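Local coordinates for protein D-aminoacyl-tRNA deacylase 1 (Homo sapiens, PDB 2OKV) that removes D-amino acids from mischarged tRNAs and glycine from mischarged tRNA(Ala), and may also act in DNA replication by helping load CDC45, at residues A11-T14 with Q19-A22; G104-F109 with G125-Y130. All blocks are in the same frame, centred on the assembly; numbering follows the deposited sequence.

Contact 1 pairs the two strands of the hairpin 10-15/18-23, which with strand 131-137 makes a small antiparallel sheet. Contact 2 sets helix 99-116 against the loop that runs from strand 122-124, an edge strand of the five-stranded mixed sheet, into strand 131-137. Along the chain contact 1 is complete before the first residue of contact 2, yet their centres lie only about 14 Å apart, and they touch where Val-13 CG1 meets Gly-125 CA at 4.0 Å. Asp-124 serves both, its backbone O bonded to Ser-21 and its carboxylate to Tyr-106. Contact 2 thus lies where the chain passes from one sheet to the other within a single deacylase domain.

Contact 1: A11-T14 with Q19-A22; sequences ASVT and QISA
The carbonyl oxygen of Val-13 is gripped by two successive amides of the facing strand. Ile-20 N makes the strong bond, 2.8 Å to Val-13 O with an N-H...O angle of 161°, while Ser-21 N reaches the same Val-13 O at 3.5 Å in a weak one. In return Val-13 N donates to Ser-21 O at 3.0 Å, the donor standing 30° out of that carbonyl's plane. Two residues, Ile-20 and Ser-21, therefore face one, and the register slips by a residue between Val-13 and Thr-14. Toward the other end of the pairing, Ala-22 CA makes a CH...O contact of 3.3 Å with Ala-11 O, backbone to backbone.

The extra residue, Ile-20, turns its side chain toward the opposite strand: its CB comes to 4.1 Å from Val-13 CG1, the branch lying anti to the backbone N (chi1 169°), and the two side chains pass at a slant. Ser-21 OG lies beside Val-13 CB at 3.9 Å, with CG2 next nearest, but spends its hydrogen bond on the backbone O of Asp-124. On this face Val-13 also rests on Leu-75 and Val-77 of strand 73-78.

The other face carries Ser-12, Thr-14, Gln-19 and Ala-22, and it holds a bridging water. Gln-19, its chain extended, runs back along the hairpin as far as Ser-12, and the water spans the remaining gap, 2.6 Å from Ser-12 OG and donating to Gln-19 OE1.

Strand 10-15 is the middle one of its sheet, since Ser-12 and Thr-14 bond through their backbones to His-134 and Gln-132 of strand 131-137. The pairing with 19-22 is that of an antiparallel beta hairpin interrupted by a classic beta bulge.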
loop_
_atom_site.group_PDB
_atom_site.type_symbol
_atom_site.label_atom_id
_atom_site.label_comp_id
_atom_site.label_asym_id
_atom_site.label_seq_id
_atom_site.Cartn_x
_atom_site.Cartn_y
_atom_site.Cartn_z
ATOM N N ALA B 11 0.904 -4.004 13.451
ATOM C CA ALA B 11 0.064 -4.516 12.376
ATOM C C ALA B 11 -0.496 -5.844 12.815
ATOM O O ALA B 11 0.109 -6.527 13.633
ATOM C CB ALA B 11 0.875 -4.674 11.106
ATOM N N SER B 12 -1.655 -6.216 12.285
ATOM C CA SER B 12 -2.226 -7.515 12.619
ATOM C C SER B 12 -3.188 -7.981 11.551
ATOM O O SER B 12 -3.632 -7.198 10.711
ATOM C CB SER B 12 -2.940 -7.466 13.971
ATOM O OG SER B 12 -3.967 -6.500 13.952
ATOM N N VAL B 13 -3.476 -9.273 11.582
ATOM C CA VAL B 13 -4.424 -9.884 10.665
ATOM C C VAL B 13 -5.488 -10.545 11.501
ATOM O O VAL B 13 -5.176 -11.291 12.453
ATOM C CB VAL B 13 -3.729 -10.927 9.756
ATOM C CG1 VAL B 13 -4.745 -11.766 8.972
ATOM C CG2 VAL B 13 -2.729 -10.238 8.818
ATOM N N THR B 14 -6.738 -10.249 11.143
ATOM C CA THR B 14 -7.922 -10.914 11.697
ATOM C C THR B 14 -8.670 -11.654 10.576
ATOM O O THR B 14 -8.692 -11.195 9.433
ATOM C CB THR B 14 -8.866 -9.859 12.338
ATOM O OG1 THR B 14 -8.272 -9.363 13.547
ATOM C CG2 THR B 14 -10.145 -10.458 12.698
ATOM N N GLN B 19 -8.050 -13.048 15.811
ATOM C CA GLN B 19 -6.711 -12.534 15.545
ATOM C C GLN B 19 -5.827 -13.698 15.169
ATOM O O GLN B 19 -5.695 -14.644 15.951
ATOM C CB GLN B 19 -6.114 -11.783 16.739
ATOM C CG GLN B 19 -4.686 -11.293 16.431
ATOM C CD GLN B 19 -4.186 -10.222 17.379
ATOM O OE1 GLN B 19 -4.729 -9.110 17.434
ATOM N NE2 GLN B 19 -3.130 -10.544 18.122
ATOM N N ILE B 20 -5.259 -13.631 13.964
ATOM C CA ILE B 20 -4.383 -14.671 13.404
ATOM C C ILE B 20 -2.899 -14.394 13.743
ATOM O O ILE B 20 -2.146 -15.295 14.125
ATOM C CB ILE B 20 -4.525 -14.738 11.840
ATOM C CG1 ILE B 20 -5.957 -15.105 11.402
ATOM C CG2 ILE B 20 -3.514 -15.698 11.229
ATOM C CD1 ILE B 20 -6.545 -16.373 12.007
ATOM N N SER B 21 -2.477 -13.153 13.560
ATOM C CA SER B 21 -1.101 -12.785 13.846
ATOM C C SER B 21 -1.030 -11.300 14.117
ATOM O O SER B 21 -1.958 -10.554 13.787
ATOM C CB SER B 21 -0.201 -13.175 12.668
ATOM O OG SER B 21 -0.576 -12.488 11.494
ATOM N N ALA B 22 0.069 -10.871 14.729
ATOM C CA ALA B 22 0.265 -9.477 15.069
ATOM C C ALA B 22 1.754 -9.214 15.213
ATOM O O ALA B 22 2.491 -10.079 15.711
ATOM C CB ALA B 22 -0.439 -9.151 16.366
HETATM O O HOH W 1 -5.722 -7.433 15.615
#

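Contact 2: G104-F109 with G125-Y130; sequences GFYNSF and GKFGAY
Tyr-106 and Phe-127 carry this contact between them, one aromatic ring from the helix and one from the loop. The tight part is narrow: Phe-127 CD1 lies 3.8 Å from Tyr-106 CD2 and 4.0 Å from Tyr-106 CG, while Phe-127 CE1 touches Tyr-106 CB at 4.0 Å. Two phenylalanine ring atoms thus meet the CB, CG and CD2 end of the tyrosine. The planes are inclined at 41° with centroids 5.8 Å apart, an oblique pairing in which the side chains run in opposing senses, one offset past the other. Each ring reaches across with CG anti to its backbone N (chi1 -175° for Tyr-106, -174° for Phe-127).

The phenol end of Tyr-106 leads away from the Phe-127 ring to hydrogen-bond through OH to the carboxylate OD1 of Asp-124, just before the loop. That bond should help fix the ring's tilt, with Cys-76 and Ser-78 of strand 73-78 packing against the buried side chain. Phe-127 also leans on Ala-102 and Glu-103, one turn earlier in the helix.

Away from the rings the contact soon thins out. Lys-126 points away from the helix, and Gly-128 is exposed at the turn, where Ala-129 N bonds to Lys-126 O at 3.0 Å. Across the helix, exposed Ser-108 turns its OG back to Gly-104 O at 3.2 Å; the amide of Ser-108 holds the same oxygen from the opposite face of its plane. Farther along, Tyr-130 OH hydrogen-bonds to Asp-138 of the second subunit, and its side chain packs on Gly-139 of that same subunit, probably the glycine of its Gly-cisPro motif.

The loop from strand 122-124 to strand 131-137 makes a type I beta turn, Lys-126 to Ala-129, whose second residue, Phe-127, packs on Tyr-106 of helix 99-116.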
loop_
_atom_site.group_PDB
_atom_site.type_symbol
_atom_site.label_atom_id
_atom_site.label_comp_id
_atom_site.label_asym_id
_atom_site.label_seq_id
_atom_site.Cartn_x
_atom_site.Cartn_y
_atom_site.Cartn_z
ATOM N N GLY B 104 1.788 -22.542 -2.931
ATOM C CA GLY B 104 3.124 -23.129 -2.858
ATOM C C GLY B 104 4.247 -22.123 -3.018
ATOM O O GLY B 104 5.221 -22.131 -2.251
ATOM N N PHE B 105 4.127 -21.247 -4.014
ATOM C CA PHE B 105 5.148 -20.213 -4.233
ATOM C C PHE B 105 5.265 -19.290 -3.011
ATOM O O PHE B 105 6.375 -19.047 -2.509
ATOM C CB PHE B 105 4.834 -19.405 -5.494
ATOM C CG PHE B 105 5.956 -18.493 -5.932
ATOM C CD1 PHE B 105 6.645 -18.744 -7.108
ATOM C CD2 PHE B 105 6.320 -17.378 -5.170
ATOM C CE1 PHE B 105 7.685 -17.914 -7.515
ATOM C CE2 PHE B 105 7.368 -16.541 -5.568
ATOM C CZ PHE B 105 8.048 -16.815 -6.742
ATOM N N TYR B 106 4.123 -18.789 -2.541
ATOM C CA TYR B 106 4.043 -17.963 -1.334
ATOM C C TYR B 106 4.689 -18.646 -0.119
ATOM O O TYR B 106 5.511 -18.037 0.587
ATOM C CB TYR B 106 2.571 -17.599 -1.026
ATOM C CG TYR B 106 2.446 -16.657 0.141
ATOM C CD1 TYR B 106 2.875 -15.333 0.015
ATOM C CD2 TYR B 106 1.916 -17.072 1.372
ATOM C CE1 TYR B 106 2.795 -14.444 1.056
ATOM C CE2 TYR B 106 1.851 -16.151 2.464
ATOM C CZ TYR B 106 2.296 -14.846 2.271
ATOM O OH TYR B 106 2.279 -13.885 3.276
ATOM N N ASN B 107 4.310 -19.902 0.129
ATOM C CA ASN B 107 4.896 -20.640 1.237
ATOM C C ASN B 107 6.425 -20.727 1.113
ATOM O O ASN B 107 7.126 -20.457 2.081
ATOM C CB ASN B 107 4.248 -22.005 1.395
ATOM C CG ASN B 107 2.860 -21.917 1.997
ATOM O OD1 ASN B 107 2.522 -20.934 2.670
ATOM N ND2 ASN B 107 2.047 -22.933 1.756
ATOM N N SER B 108 6.927 -21.053 -0.078
ATOM C CA SER B 108 8.377 -21.097 -0.320
ATOM C C SER B 108 9.032 -19.725 -0.078
ATOM O O SER B 108 10.149 -19.632 0.477
ATOM C CB SER B 108 8.691 -21.587 -1.736
ATOM O OG SER B 108 8.318 -22.951 -1.915
ATOM N N PHE B 109 8.338 -18.673 -0.510
ATOM C CA PHE B 109 8.796 -17.301 -0.323
ATOM C C PHE B 109 8.943 -16.961 1.161
ATOM O O PHE B 109 9.970 -16.404 1.587
ATOM C CB PHE B 109 7.821 -16.326 -0.997
ATOM C CG PHE B 109 8.089 -14.902 -0.668
ATOM C CD1 PHE B 109 8.959 -14.145 -1.460
ATOM C CD2 PHE B 109 7.507 -14.317 0.455
ATOM C CE1 PHE B 109 9.237 -12.833 -1.150
ATOM C CE2 PHE B 109 7.795 -12.997 0.784
ATOM C CZ PHE B 109 8.666 -12.252 -0.025
ATOM N N GLY B 125 -0.360 -13.712 7.131
ATOM C CA GLY B 125 -1.813 -13.774 7.157
ATOM C C GLY B 125 -2.231 -15.224 7.010
ATOM O O GLY B 125 -1.471 -16.140 7.354
ATOM N N LYS B 126 -3.435 -15.438 6.479
ATOM C CA LYS B 126 -3.923 -16.778 6.157
ATOM C C LYS B 126 -4.252 -16.800 4.666
ATOM O O LYS B 126 -5.272 -16.255 4.240
ATOM C CB LYS B 126 -5.150 -17.152 7.016
ATOM C CG LYS B 126 -5.647 -18.587 6.782
ATOM C CD LYS B 126 -6.546 -19.167 7.913
ATOM C CE LYS B 126 -7.654 -18.214 8.376
ATOM N NZ LYS B 126 -8.577 -18.832 9.413
ATOM N N PHE B 127 -3.369 -17.427 3.885
ATOM C CA PHE B 127 -3.413 -17.373 2.409
ATOM C C PHE B 127 -4.795 -17.357 1.710
ATOM O O PHE B 127 -5.039 -16.522 0.855
ATOM C CB PHE B 127 -2.531 -18.460 1.775
ATOM C CG PHE B 127 -2.430 -18.342 0.278
ATOM C CD1 PHE B 127 -1.438 -17.553 -0.302
ATOM C CD2 PHE B 127 -3.345 -18.990 -0.548
ATOM C CE1 PHE B 127 -1.353 -17.409 -1.677
ATOM C CE2 PHE B 127 -3.267 -18.860 -1.939
ATOM C CZ PHE B 127 -2.266 -18.070 -2.503
ATOM N N GLY B 128 -5.693 -18.252 2.028
ATOM C CA GLY B 128 -6.942 -18.250 1.232
ATOM C C GLY B 128 -8.063 -17.327 1.706
ATOM O O GLY B 128 -9.111 -17.204 1.046
ATOM N N ALA B 129 -7.842 -16.677 2.844
ATOM C CA ALA B 129 -8.946 -16.231 3.688
ATOM C C ALA B 129 -9.328 -14.789 3.450
ATOM O O ALA B 129 -8.544 -14.003 2.941
ATOM C CB ALA B 129 -8.595 -16.446 5.164
ATOM N N TYR B 130 -10.547 -14.450 3.831
ATOM C CA TYR B 130 -10.985 -13.071 3.813
ATOM C C TYR B 130 -10.511 -12.428 5.114
ATOM O O TYR B 130 -11.039 -12.707 6.197
ATOM C CB TYR B 130 -12.499 -13.012 3.639
ATOM C CG TYR B 130 -13.121 -11.637 3.652
ATOM C CD1 TYR B 130 -12.408 -10.507 3.247
ATOM C CD2 TYR B 130 -14.450 -11.471 4.032
ATOM C CE1 TYR B 130 -12.989 -9.252 3.250
ATOM C CE2 TYR B 130 -15.042 -10.206 4.044
ATOM C CZ TYR B 130 -14.304 -9.110 3.641
ATOM O OH TYR B 130 -14.884 -7.868 3.650
#